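Local coordinates for putative cell adhesion protein (Bacteroides fragilis, PDB 4H40) that is a putative cell adhesion protein that probably serves as a fimbrial subunit of a pilus type known from bacteria of the human microbiome, at residues Ile57-Tyr62 with Gln170-Pro175; Phe117-Pro122 with Pro175-Gln180; Lys129-Ile134 with Glu138-Thr143. All coordinates share one frame; numbering follows the deposited sequence.

Interaction 1. Residues Ile57-Tyr62 with Gln170-Pro175; sequences IRLVVY and QTLYLP
Neither segment contributes a ring to the contact of L59 with L172 and I57 with L174. Y173, between the two leucines in sequence, takes no part; T171 CG2 sits 3.6 Å above one face of its ring, offset toward the rim. The contact itself is made wholly of branched aliphatic ends. L59 and L172 reach toward each other tip to tip, and the single methyl L172 CD2 lies 3.7 Å from both L59 CD1 and L59 CD2, so it is seated against the fork of the opposite leucine. L59 is turned for this by a first torsion that swings CG opposite the backbone N (chi1 -166°), and L172 has nearly the same shape. L174 is turned differently: with chi1 -60°, CG lies beside its own N, and the two methyls part company. L174 CD1 meets I57 CD1 end-on at 3.8 Å, whereas L174 CD2 passes L59 CD1 at an oblique angle, 3.9 Å away. No hydrogen bond joins the segments; the backbones stay well apart, with the CA atoms of L59 and L174 9.5 Å from each other, and all four touching residues are buried. The arrangement is consistent with packing between two layers of a beta-sandwich, L174 reaching in from the loop just after strand 169-173. Strand 56-62 is hydrogen-bonded in its own layer to 74-79 and 113-121, while strand 169-173 pairs in parallel with strand 14-19. F117 of strand 113-121 also touches both L172 and L174, while V155 of strand 153-157 and I16 of strand 14-19 adjoin L172.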
ATOM      1  N   ILE B  57      22.242  29.926   0.903  1.00 59.89           N
ATOM      2  CA  ILE B  57      22.444  29.534  -0.487  1.00 58.53           C
ATOM      3  C   ILE B  57      23.911  29.731  -0.810  1.00 60.48           C
ATOM      4  O   ILE B  57      24.512  30.672  -0.310  1.00 62.66           O
ATOM      5  CB  ILE B  57      21.507  30.237  -1.534  1.00 62.10           C
ATOM      6  CG1 ILE B  57      21.820  31.705  -1.747  1.00 64.87           C
ATOM      7  CG2 ILE B  57      20.024  30.041  -1.262  1.00 62.48           C
ATOM      8  CD1 ILE B  57      22.347  31.958  -3.097  1.00 77.75           C
ATOM      9  N   ARG B  58      24.490  28.837  -1.609  1.00 55.45           N
ATOM     10  CA  ARG B  58      25.849  28.952  -2.136  1.00 57.24           C
ATOM     11  C   ARG B  58      25.799  29.288  -3.620  1.00 61.17           C
ATOM     12  O   ARG B  58      25.163  28.584  -4.403  1.00 59.29           O
ATOM     13  CB  ARG B  58      26.695  27.683  -1.934  1.00 57.00           C
ATOM     14  CG  ARG B  58      28.021  27.723  -2.732  1.00 62.11           C
ATOM     15  CD  ARG B  58      29.001  26.623  -2.396  1.00 66.98           C
ATOM     16  NE  ARG B  58      29.285  26.567  -0.962  1.00 72.40           N
ATOM     17  CZ  ARG B  58      30.243  27.249  -0.345  1.00 84.47           C
ATOM     18  NH1 ARG B  58      31.054  28.042  -1.033  1.00 77.69           N
ATOM     19  NH2 ARG B  58      30.405  27.134   0.964  1.00 70.25           N
ATOM     20  N   LEU B  59      26.506  30.329  -4.005  1.00 60.16           N
ATOM     21  CA  LEU B  59      26.619  30.718  -5.392  1.00 61.64           C
ATOM     22  C   LEU B  59      27.933  30.128  -5.897  1.00 66.47           C
ATOM     23  O   LEU B  59      28.978  30.462  -5.346  1.00 67.99           O
ATOM     24  CB  LEU B  59      26.573  32.256  -5.463  1.00 64.09           C
ATOM     25  CG  LEU B  59      26.342  32.932  -6.806  1.00 70.31           C
ATOM     26  CD1 LEU B  59      24.939  32.713  -7.303  1.00 68.81           C
ATOM     27  CD2 LEU B  59      26.540  34.406  -6.662  1.00 75.57           C
ATOM     28  N   VAL B  60      27.860  29.151  -6.838  1.00 63.27           N
ATOM     29  CA  VAL B  60      28.993  28.435  -7.463  1.00 64.75           C
ATOM     30  C   VAL B  60      29.225  29.087  -8.830  1.00 72.32           C
ATOM     31  O   VAL B  60      28.310  29.083  -9.666  1.00 71.54           O
ATOM     32  CB  VAL B  60      28.764  26.887  -7.593  1.00 66.63           C
ATOM     33  CG1 VAL B  60      30.023  26.172  -8.092  1.00 67.94           C
ATOM     34  CG2 VAL B  60      28.265  26.262  -6.290  1.00 64.35           C
ATOM     35  N   VAL B  61      30.425  29.671  -9.043  1.00 71.27           N
ATOM     36  CA  VAL B  61      30.758  30.374 -10.282  1.00 72.46           C
ATOM     37  C   VAL B  61      31.713  29.542 -11.148  1.00 79.40           C
ATOM     38  O   VAL B  61      32.627  28.899 -10.633  1.00 80.95           O
ATOM     39  CB  VAL B  61      31.322  31.788  -9.991  1.00 77.48           C
ATOM     40  CG1 VAL B  61      31.789  32.492 -11.261  1.00 79.40           C
ATOM     41  CG2 VAL B  61      30.286  32.643  -9.275  1.00 75.83           C
ATOM     42  N   TYR B  62      31.459  29.560 -12.470  1.00 77.13           N
ATOM     43  CA  TYR B  62      32.241  28.914 -13.527  1.00 79.61           C
ATOM     44  C   TYR B  62      32.602  29.932 -14.618  1.00 86.83           C
ATOM     45  O   TYR B  62      31.861  30.897 -14.801  1.00 86.97           O
ATOM     46  CB  TYR B  62      31.463  27.743 -14.156  1.00 79.03           C
ATOM     47  CG  TYR B  62      30.993  26.694 -13.173  1.00 78.31           C
ATOM     48  CD1 TYR B  62      29.747  26.790 -12.566  1.00 77.46           C
ATOM     49  CD2 TYR B  62      31.771  25.573 -12.893  1.00 79.55           C
ATOM     50  CE1 TYR B  62      29.305  25.821 -11.666  1.00 76.85           C
ATOM     51  CE2 TYR B  62      31.329  24.584 -12.014  1.00 78.09           C
ATOM     52  CZ  TYR B  62      30.094  24.708 -11.408  1.00 83.75           C
ATOM     53  OH  TYR B  62      29.663  23.737 -10.534  1.00 83.48           O
ATOM     54  N   GLN B 170      25.949  45.175 -10.286  1.00 96.56           N
ATOM     55  CA  GLN B 170      25.086  44.395 -11.170  1.00 93.70           C
ATOM     56  C   GLN B 170      24.176  43.486 -10.370  1.00 93.09           C
ATOM     57  O   GLN B 170      24.606  42.883  -9.388  1.00 90.96           O
ATOM     58  CB  GLN B 170      25.893  43.582 -12.191  1.00 94.31           C
ATOM     59  CG  GLN B 170      25.084  43.213 -13.435  1.00 96.14           C
ATOM     60  CD  GLN B 170      25.949  42.789 -14.581  1.00104.41           C
ATOM     61  OE1 GLN B 170      26.719  43.576 -15.138  1.00103.06           O
ATOM     62  NE2 GLN B 170      25.814  41.539 -14.982  1.00 91.34           N
ATOM     63  N   THR B 171      22.912  43.402 -10.795  1.00 89.12           N
ATOM     64  CA  THR B 171      21.913  42.554 -10.156  1.00 86.29           C
ATOM     65  C   THR B 171      21.931  41.199 -10.857  1.00 88.76           C
ATOM     66  O   THR B 171      21.804  41.118 -12.084  1.00 90.04           O
ATOM     67  CB  THR B 171      20.523  43.230 -10.152  1.00 92.00           C
ATOM     68  OG1 THR B 171      20.626  44.540  -9.571  1.00 96.48           O
ATOM     69  CG2 THR B 171      19.490  42.428  -9.398  1.00 81.49           C
ATOM     70  N   LEU B 172      22.129  40.142 -10.069  1.00 82.59           N
ATOM     71  CA  LEU B 172      22.155  38.759 -10.528  1.00 79.47           C
ATOM     72  C   LEU B 172      20.824  38.106 -10.188  1.00 81.99           C
ATOM     73  O   LEU B 172      20.564  37.802  -9.027  1.00 80.66           O
ATOM     74  CB  LEU B 172      23.333  38.016  -9.869  1.00 78.35           C
ATOM     75  CG  LEU B 172      23.569  36.567 -10.281  1.00 80.49           C
ATOM     76  CD1 LEU B 172      24.339  36.491 -11.554  1.00 81.97           C
ATOM     77  CD2 LEU B 172      24.344  35.849  -9.226  1.00 82.01           C
ATOM     78  N   TYR B 173      19.961  37.934 -11.190  1.00 79.13           N
ATOM     79  CA  TYR B 173      18.654  37.313 -10.978  1.00 76.97           C
ATOM     80  C   TYR B 173      18.816  35.781 -10.973  1.00 74.52           C
ATOM     81  O   TYR B 173      19.218  35.174 -11.984  1.00 73.91           O
ATOM     82  CB  TYR B 173      17.630  37.800 -12.024  1.00 80.30           C
ATOM     83  CG  TYR B 173      17.231  39.248 -11.833  1.00 85.69           C
ATOM     84  CD1 TYR B 173      16.257  39.606 -10.903  1.00 88.05           C
ATOM     85  CD2 TYR B 173      17.830  40.262 -12.577  1.00 89.58           C
ATOM     86  CE1 TYR B 173      15.892  40.940 -10.712  1.00 93.34           C
ATOM     87  CE2 TYR B 173      17.471  41.601 -12.400  1.00 93.54           C
ATOM     88  CZ  TYR B 173      16.502  41.937 -11.461  1.00103.60           C
ATOM     89  OH  TYR B 173      16.130  43.255 -11.265  1.00107.22           O
ATOM     90  N   LEU B 174      18.549  35.175  -9.802  1.00 65.55           N
ATOM     91  CA  LEU B 174      18.708  33.746  -9.609  1.00 61.55           C
ATOM     92  C   LEU B 174      17.510  32.996 -10.106  1.00 63.21           C
ATOM     93  O   LEU B 174      16.381  33.413  -9.834  1.00 63.46           O
ATOM     94  CB  LEU B 174      18.953  33.382  -8.136  1.00 60.10           C
ATOM     95  CG  LEU B 174      20.169  33.959  -7.426  1.00 65.82           C
ATOM     96  CD1 LEU B 174      20.418  33.208  -6.177  1.00 64.18           C
ATOM     97  CD2 LEU B 174      21.401  33.888  -8.273  1.00 70.55           C
ATOM     98  N   PRO B 175      17.716  31.861 -10.814  1.00 57.69           N
ATOM     99  CA  PRO B 175      16.564  31.049 -11.206  1.00 56.95           C
ATOM    100  C   PRO B 175      16.013  30.272  -9.989  1.00 59.18           C
ATOM    101  O   PRO B 175      16.727  30.136  -8.985  1.00 60.73           O
ATOM    102  CB  PRO B 175      17.139  30.110 -12.279  1.00 59.01           C
ATOM    103  CG  PRO B 175      18.619  30.448 -12.395  1.00 63.98           C
ATOM    104  CD  PRO B 175      18.986  31.202 -11.185  1.00 58.63           C
TER

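Interaction 2. Residues Phe117-Pro122 with Pro175-Gln180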
ATOM      1  N   PHE B 117      26.582  29.945 -13.562  1.00 76.60           N
ATOM      2  CA  PHE B 117      26.450  29.865 -12.117  1.00 75.68           C
ATOM      3  C   PHE B 117      25.403  28.837 -11.719  1.00 74.42           C
ATOM      4  O   PHE B 117      24.388  28.649 -12.396  1.00 72.41           O
ATOM      5  CB  PHE B 117      26.201  31.248 -11.449  1.00 79.18           C
ATOM      6  CG  PHE B 117      24.920  31.959 -11.818  1.00 81.66           C
ATOM      7  CD1 PHE B 117      24.858  32.777 -12.938  1.00 87.79           C
ATOM      8  CD2 PHE B 117      23.777  31.826 -11.032  1.00 83.41           C
ATOM      9  CE1 PHE B 117      23.657  33.411 -13.299  1.00 89.36           C
ATOM     10  CE2 PHE B 117      22.576  32.469 -11.388  1.00 86.87           C
ATOM     11  CZ  PHE B 117      22.527  33.263 -12.517  1.00 87.05           C
ATOM     12  N   ARG B 118      25.700  28.136 -10.623  1.00 69.81           N
ATOM     13  CA  ARG B 118      24.840  27.127 -10.013  1.00 66.56           C
ATOM     14  C   ARG B 118      24.580  27.520  -8.570  1.00 69.93           C
ATOM     15  O   ARG B 118      25.349  28.294  -7.984  1.00 70.28           O
ATOM     16  CB  ARG B 118      25.454  25.719 -10.101  1.00 63.03           C
ATOM     17  CG  ARG B 118      25.757  25.273 -11.512  1.00 61.42           C
ATOM     18  CD  ARG B 118      25.787  23.774 -11.624  1.00 60.79           C
ATOM     19  NE  ARG B 118      25.190  23.380 -12.893  1.00 63.58           N
ATOM     20  CZ  ARG B 118      24.234  22.473 -13.035  1.00 74.57           C
ATOM     21  NH1 ARG B 118      23.790  21.794 -11.990  1.00 57.86           N
ATOM     22  NH2 ARG B 118      23.734  22.217 -14.226  1.00 68.75           N
ATOM     23  N   ILE B 119      23.469  27.021  -8.011  1.00 65.36           N
ATOM     24  CA  ILE B 119      23.049  27.303  -6.637  1.00 63.98           C
ATOM     25  C   ILE B 119      22.854  26.008  -5.904  1.00 65.14           C
ATOM     26  O   ILE B 119      22.398  25.023  -6.489  1.00 64.55           O
ATOM     27  CB  ILE B 119      21.738  28.169  -6.544  1.00 66.39           C
ATOM     28  CG1 ILE B 119      21.549  29.207  -7.680  1.00 67.73           C
ATOM     29  CG2 ILE B 119      21.506  28.749  -5.134  1.00 66.87           C
ATOM     30  CD1 ILE B 119      22.501  30.322  -7.701  1.00 78.95           C
ATOM     31  N   LEU B 120      23.154  26.042  -4.606  1.00 60.32           N
ATOM     32  CA  LEU B 120      22.968  24.972  -3.628  1.00 57.24           C
ATOM     33  C   LEU B 120      22.371  25.574  -2.378  1.00 59.13           C
ATOM     34  O   LEU B 120      22.745  26.692  -1.999  1.00 59.49           O
ATOM     35  CB  LEU B 120      24.297  24.282  -3.282  1.00 57.30           C
ATOM     36  CG  LEU B 120      25.029  23.584  -4.395  1.00 61.65           C
ATOM     37  CD1 LEU B 120      26.484  23.587  -4.124  1.00 64.11           C
ATOM     38  CD2 LEU B 120      24.546  22.160  -4.586  1.00 60.41           C
ATOM     39  N   SER B 121      21.468  24.843  -1.723  1.00 52.80           N
ATOM     40  CA  SER B 121      20.884  25.275  -0.455  1.00 52.20           C
ATOM     41  C   SER B 121      20.564  24.037   0.371  1.00 55.87           C
ATOM     42  O   SER B 121      19.807  23.182  -0.111  1.00 53.08           O
ATOM     43  CB  SER B 121      19.657  26.158  -0.654  1.00 53.36           C
ATOM     44  OG  SER B 121      19.182  26.611   0.602  1.00 56.02           O
ATOM     45  N   PRO B 122      21.193  23.842   1.557  1.00 54.72           N
ATOM     46  CA  PRO B 122      22.136  24.735   2.275  1.00 56.55           C
ATOM     47  C   PRO B 122      23.443  25.014   1.524  1.00 62.00           C
ATOM     48  O   PRO B 122      23.806  24.267   0.609  1.00 60.48           O
ATOM     49  CB  PRO B 122      22.426  23.964   3.574  1.00 57.77           C
ATOM     50  CG  PRO B 122      21.238  23.078   3.762  1.00 59.68           C
ATOM     51  CD  PRO B 122      20.893  22.644   2.367  1.00 54.79           C
ATOM     52  N   PRO B 175      17.716  31.861 -10.814  1.00 57.69           N
ATOM     53  CA  PRO B 175      16.564  31.049 -11.206  1.00 56.95           C
ATOM     54  C   PRO B 175      16.013  30.272  -9.989  1.00 59.18           C
ATOM     55  O   PRO B 175      16.727  30.136  -8.985  1.00 60.73           O
ATOM     56  CB  PRO B 175      17.139  30.110 -12.279  1.00 59.01           C
ATOM     57  CG  PRO B 175      18.619  30.448 -12.395  1.00 63.98           C
ATOM     58  CD  PRO B 175      18.986  31.202 -11.185  1.00 58.63           C
ATOM     59  N   PRO B 176      14.751  29.789  -9.994  1.00 51.85           N
ATOM     60  CA  PRO B 176      14.296  29.003  -8.840  1.00 48.67           C
ATOM     61  C   PRO B 176      15.100  27.692  -8.729  1.00 50.41           C
ATOM     62  O   PRO B 176      15.696  27.236  -9.711  1.00 47.56           O
ATOM     63  CB  PRO B 176      12.812  28.758  -9.125  1.00 50.10           C
ATOM     64  CG  PRO B 176      12.655  28.923 -10.591  1.00 56.18           C
ATOM     65  CD  PRO B 176      13.728  29.851 -11.062  1.00 53.94           C
ATOM     66  N   ILE B 177      15.181  27.128  -7.508  1.00 47.75           N
ATOM     67  CA  ILE B 177      15.901  25.880  -7.254  1.00 45.41           C
ATOM     68  C   ILE B 177      14.871  24.789  -6.876  1.00 49.91           C
ATOM     69  O   ILE B 177      13.708  25.077  -6.635  1.00 53.04           O
ATOM     70  CB  ILE B 177      17.070  26.067  -6.241  1.00 47.35           C
ATOM     71  CG1 ILE B 177      16.603  26.650  -4.876  1.00 47.10           C
ATOM     72  CG2 ILE B 177      18.203  26.901  -6.874  1.00 47.32           C
ATOM     73  CD1 ILE B 177      17.755  26.991  -3.848  1.00 41.66           C
ATOM     74  N   ILE B 178      15.271  23.542  -6.912  1.00 44.93           N
ATOM     75  CA  ILE B 178      14.378  22.405  -6.701  1.00 42.47           C
ATOM     76  C   ILE B 178      15.154  21.331  -5.964  1.00 48.22           C
ATOM     77  O   ILE B 178      16.395  21.338  -5.979  1.00 50.55           O
ATOM     78  CB  ILE B 178      13.823  21.949  -8.095  1.00 45.27           C
ATOM     79  CG1 ILE B 178      12.692  20.903  -8.001  1.00 44.50           C
ATOM     80  CG2 ILE B 178      14.936  21.586  -9.101  1.00 45.54           C
ATOM     81  CD1 ILE B 178      11.785  20.865  -9.173  1.00 52.88           C
ATOM     82  N   ASN B 179      14.428  20.436  -5.289  1.00 44.34           N
ATOM     83  CA  ASN B 179      14.953  19.346  -4.459  1.00 43.67           C
ATOM     84  C   ASN B 179      15.697  18.284  -5.239  1.00 45.89           C
ATOM     85  O   ASN B 179      15.215  17.790  -6.264  1.00 44.84           O
ATOM     86  CB  ASN B 179      13.823  18.678  -3.694  1.00 45.48           C
ATOM     87  CG  ASN B 179      13.421  19.451  -2.489  1.00 58.66           C
ATOM     88  OD1 ASN B 179      14.150  19.496  -1.487  1.00 41.65           O
ATOM     89  ND2 ASN B 179      12.297  20.132  -2.605  1.00 55.32           N
ATOM     90  N   GLN B 180      16.837  17.882  -4.679  1.00 42.69           N
ATOM     91  CA  GLN B 180      17.705  16.859  -5.248  1.00 43.49           C
ATOM     92  C   GLN B 180      17.451  15.514  -4.628  1.00 49.67           C
ATOM     93  O   GLN B 180      17.852  14.500  -5.199  1.00 53.21           O
ATOM     94  CB  GLN B 180      19.186  17.259  -5.091  1.00 45.28           C
ATOM     95  CG  GLN B 180      19.547  18.554  -5.833  1.00 43.64           C
ATOM     96  CD  GLN B 180      19.063  18.564  -7.263  1.00 53.92           C
ATOM     97  OE1 GLN B 180      19.557  17.830  -8.120  1.00 54.02           O
ATOM     98  NE2 GLN B 180      18.025  19.330  -7.529  1.00 38.68           N
TER
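I119 and I177 form the close-packed middle of this contact, their side chains crossing at about a right angle. I177 CG2 lies 3.8 Å from I119 CB and 4.1 Å from I119 CG1, so one methyl rests on the branch point of the other isoleucine. The second arm of I177 goes elsewhere: CG1 stands between the backbone N and the carbonyl carbon (chi1 57°), and the extended chain beyond it brings CD1 to 3.8 Å from S121 CB. S121 thus offers its carbon to I177, while its OG is hydrogen-bonded to T56 O. Toward the other end the contact thins to one approach, P175 CD to F117 CE2 at 3.8 Å, with the two side chains crossing obliquely. I119 CD1 sits in plane at the edge of the F117 ring and links this outlying pair to the isoleucines. P175 is partly exposed, as is P176 beside it, whereas F117, I119, S121 and I177 are buried. Past I177, Q180 folds back on its own segment, donating from NE2 to I178 O at 3.0 Å with the donor well above the carbonyl plane; NE2 also hydrogen-bonds D144 OD2. L141 of strand 141-142 also touches I177. With this strand pairing to both, side chains of 113-121 and 177-190 meet across it, which suggests that the strands curl here, consistent with the beta-sandwich architecture of the fimbrillin-like family in the transthyretin clan.

Interaction 3. Residues Lys129-Ile134 with Glu138-Thr143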
ATOM      1  N   LYS B 129      35.189  16.441  -6.548  1.00 89.49           N
ATOM      2  CA  LYS B 129      34.530  16.180  -7.833  1.00 88.41           C
ATOM      3  C   LYS B 129      33.643  17.361  -8.324  1.00 90.76           C
ATOM      4  O   LYS B 129      33.029  17.259  -9.389  1.00 89.91           O
ATOM      5  CB  LYS B 129      33.694  14.884  -7.742  1.00 89.03           C
ATOM      6  CG  LYS B 129      34.504  13.610  -7.422  1.00 96.10           C
ATOM      7  CD  LYS B 129      35.158  12.996  -8.658  1.00105.17           C
ATOM      8  CE  LYS B 129      35.861  11.691  -8.368  1.00117.26           C
ATOM      9  NZ  LYS B 129      36.605  11.186  -9.558  1.00124.39           N
ATOM     10  N   GLY B 130      33.598  18.457  -7.568  1.00 86.96           N
ATOM     11  CA  GLY B 130      32.826  19.636  -7.943  1.00 85.08           C
ATOM     12  C   GLY B 130      31.373  19.658  -7.515  1.00 86.18           C
ATOM     13  O   GLY B 130      30.668  20.625  -7.827  1.00 86.04           O
ATOM     14  N   PHE B 131      30.900  18.594  -6.823  1.00 80.03           N
ATOM     15  CA  PHE B 131      29.539  18.548  -6.276  1.00 76.31           C
ATOM     16  C   PHE B 131      29.631  18.657  -4.740  1.00 77.25           C
ATOM     17  O   PHE B 131      30.631  19.143  -4.225  1.00 77.02           O
ATOM     18  CB  PHE B 131      28.750  17.289  -6.735  1.00 77.15           C
ATOM     19  CG  PHE B 131      27.240  17.290  -6.450  1.00 76.05           C
ATOM     20  CD1 PHE B 131      26.458  18.423  -6.696  1.00 77.40           C
ATOM     21  CD2 PHE B 131      26.606  16.154  -5.957  1.00 76.81           C
ATOM     22  CE1 PHE B 131      25.072  18.410  -6.462  1.00 75.14           C
ATOM     23  CE2 PHE B 131      25.220  16.148  -5.727  1.00 77.10           C
ATOM     24  CZ  PHE B 131      24.462  17.271  -5.993  1.00 73.10           C
ATOM     25  N   VAL B 132      28.583  18.249  -4.025  1.00 71.60           N
ATOM     26  CA  VAL B 132      28.524  18.282  -2.573  1.00 70.50           C
ATOM     27  C   VAL B 132      28.339  16.862  -2.044  1.00 72.28           C
ATOM     28  O   VAL B 132      27.793  16.005  -2.739  1.00 70.07           O
ATOM     29  CB  VAL B 132      27.404  19.239  -2.055  1.00 72.20           C
ATOM     30  CG1 VAL B 132      27.773  20.701  -2.279  1.00 73.43           C
ATOM     31  CG2 VAL B 132      26.052  18.923  -2.676  1.00 69.40           C
ATOM     32  N   ASN B 133      28.794  16.628  -0.810  1.00 69.57           N
ATOM     33  CA  ASN B 133      28.592  15.372  -0.097  1.00 68.64           C
ATOM     34  C   ASN B 133      27.152  15.379   0.460  1.00 67.54           C
ATOM     35  O   ASN B 133      26.780  16.298   1.202  1.00 63.29           O
ATOM     36  CB  ASN B 133      29.639  15.219   1.029  1.00 69.47           C
ATOM     37  CG  ASN B 133      31.068  15.046   0.571  1.00 81.01           C
ATOM     38  OD1 ASN B 133      31.360  14.372  -0.417  1.00 71.80           O
ATOM     39  ND2 ASN B 133      32.013  15.620   1.312  1.00 75.82           N
ATOM     40  N   ILE B 134      26.323  14.401   0.053  1.00 64.93           N
ATOM     41  CA  ILE B 134      24.930  14.348   0.514  1.00 62.61           C
ATOM     42  C   ILE B 134      24.542  12.911   0.810  1.00 67.98           C
ATOM     43  O   ILE B 134      24.721  12.037  -0.043  1.00 70.42           O
ATOM     44  CB  ILE B 134      23.924  15.065  -0.448  1.00 63.85           C
ATOM     45  CG1 ILE B 134      22.470  14.786  -0.056  1.00 62.81           C
ATOM     46  CG2 ILE B 134      24.164  14.748  -1.918  1.00 65.23           C
ATOM     47  CD1 ILE B 134      21.624  15.950  -0.017  1.00 69.67           C
ATOM     48  N   GLU B 138      18.654  14.432   4.950  1.00 47.01           N
ATOM     49  CA  GLU B 138      18.918  15.819   4.601  1.00 47.37           C
ATOM     50  C   GLU B 138      18.272  16.230   3.288  1.00 48.85           C
ATOM     51  O   GLU B 138      18.065  15.405   2.402  1.00 48.97           O
ATOM     52  CB  GLU B 138      20.415  16.119   4.570  1.00 51.14           C
ATOM     53  CG  GLU B 138      21.192  15.401   3.495  1.00 63.92           C
ATOM     54  CD  GLU B 138      22.668  15.706   3.596  1.00 79.45           C
ATOM     55  OE1 GLU B 138      23.023  16.887   3.385  1.00 75.62           O
ATOM     56  OE2 GLU B 138      23.449  14.800   3.974  1.00 64.60           O
ATOM     57  N   TYR B 139      17.938  17.523   3.188  1.00 44.10           N
ATOM     58  CA  TYR B 139      17.378  18.116   1.978  1.00 42.00           C
ATOM     59  C   TYR B 139      18.422  18.960   1.322  1.00 44.09           C
ATOM     60  O   TYR B 139      19.243  19.544   2.019  1.00 42.67           O
ATOM     61  CB  TYR B 139      16.127  18.963   2.270  1.00 40.94           C
ATOM     62  CG  TYR B 139      15.018  18.204   2.940  1.00 41.65           C
ATOM     63  CD1 TYR B 139      14.328  17.200   2.267  1.00 41.99           C
ATOM     64  CD2 TYR B 139      14.651  18.481   4.253  1.00 42.78           C
ATOM     65  CE1 TYR B 139      13.303  16.490   2.888  1.00 40.16           C
ATOM     66  CE2 TYR B 139      13.596  17.800   4.870  1.00 42.00           C
ATOM     67  CZ  TYR B 139      12.945  16.791   4.190  1.00 45.05           C
ATOM     68  OH  TYR B 139      11.955  16.090   4.816  1.00 48.73           O
ATOM     69  N   LEU B 140      18.414  18.995  -0.023  1.00 42.26           N
ATOM     70  CA  LEU B 140      19.303  19.837  -0.803  1.00 43.32           C
ATOM     71  C   LEU B 140      18.573  20.377  -1.997  1.00 47.01           C
ATOM     72  O   LEU B 140      18.157  19.636  -2.889  1.00 46.79           O
ATOM     73  CB  LEU B 140      20.620  19.170  -1.237  1.00 44.66           C
ATOM     74  CG  LEU B 140      21.516  20.077  -2.096  1.00 51.18           C
ATOM     75  CD1 LEU B 140      22.461  20.929  -1.257  1.00 52.19           C
ATOM     76  CD2 LEU B 140      22.233  19.286  -3.155  1.00 55.30           C
ATOM     77  N   LEU B 141      18.405  21.692  -1.984  1.00 44.88           N
ATOM     78  CA  LEU B 141      17.829  22.442  -3.078  1.00 45.26           C
ATOM     79  C   LEU B 141      18.973  22.885  -3.933  1.00 50.07           C
ATOM     80  O   LEU B 141      20.016  23.263  -3.400  1.00 52.02           O
ATOM     81  CB  LEU B 141      17.029  23.645  -2.575  1.00 45.29           C
ATOM     82  CG  LEU B 141      15.746  23.398  -1.794  1.00 48.39           C
ATOM     83  CD1 LEU B 141      15.178  24.704  -1.345  1.00 48.41           C
ATOM     84  CD2 LEU B 141      14.700  22.718  -2.646  1.00 49.85           C
ATOM     85  N   ALA B 142      18.829  22.793  -5.240  1.00 46.44           N
ATOM     86  CA  ALA B 142      19.910  23.159  -6.144  1.00 48.00           C
ATOM     87  C   ALA B 142      19.396  23.410  -7.555  1.00 52.36           C
ATOM     88  O   ALA B 142      18.205  23.243  -7.848  1.00 51.34           O
ATOM     89  CB  ALA B 142      20.946  22.032  -6.178  1.00 49.27           C
ATOM     90  N   THR B 143      20.319  23.806  -8.421  1.00 50.44           N
ATOM     91  CA  THR B 143      20.162  23.986  -9.857  1.00 51.17           C
ATOM     92  C   THR B 143      19.887  22.595 -10.446  1.00 56.30           C
ATOM     93  O   THR B 143      20.560  21.628 -10.079  1.00 55.31           O
ATOM     94  CB  THR B 143      21.466  24.610 -10.406  1.00 56.71           C
ATOM     95  OG1 THR B 143      21.692  25.881  -9.787  1.00 56.82           O
ATOM     96  CG2 THR B 143      21.457  24.759 -11.904  1.00 55.21           C
TER
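I134 lies against both E138 and L140, and its longer branch does the touching. From CB the chain runs to CG1, set opposite the backbone N (chi1 170°), and this methylene is 3.8 Å from both E138 CG and E138 CD. One bond further on, the terminal methyl I134 CD1 comes within 3.6 Å of E138 CG and the same distance of L140 CB, filling the notch between these two side chains and crossing both obliquely. The leucine carries the contact inward. L140 CD2 meets V132 CG2 tip to tip at 3.9 Å and approaches F131 CZ at 4.1 Å. V132 CG2 also stands over the centre of the F131 ring, so valine methyl, leucine methyl and ring form a three-way cluster. Beyond the segments, the F131 ring stacks with F219 and meets W221 at a slant, while L120 of strand 113-121 packs on V132 and L140. L140 is buried; I134 and E138, nearer the surface, are partly exposed. The two segments flank a tight connection and exchange no hydrogen bond with each other. E138 nevertheless joins both kinds of chemistry: its aliphatic stem crosses I134, while OE1 forms a salt bridge with K124 and OE2 accepts from the backbone N of G135. K124 NZ also reaches N133 O. The lysine and the amide would probably stabilise the carboxylate in its charged form, and they fix it beside a hydrophobic patch, so that apolar packing and a charge pair together close this loop.

The three contacts lie along one part of the fold, with interaction 2 in the middle: its centre is about 10 Å from that of interaction 1 and about 9 Å from that of interaction 3; the centres of interactions 1 and 3 are about 16 Å apart. Strands 56-62, 113-121, 141-142 and 177-190 are successive neighbours, joined by probable backbone hydrogen bonds such as R58 N to L120 O (2.8 Å) and S121 N to L141 O (2.7 Å). Along the chain, interactions 1 and 2 interleave and share P175, while interaction 3 is nested inside both loops. Interactions 1 and 2 use the side of strand 113-121 that carries I119, interaction 3 the side that carries L120, so sequence-distant segments pack on both sides of this strand.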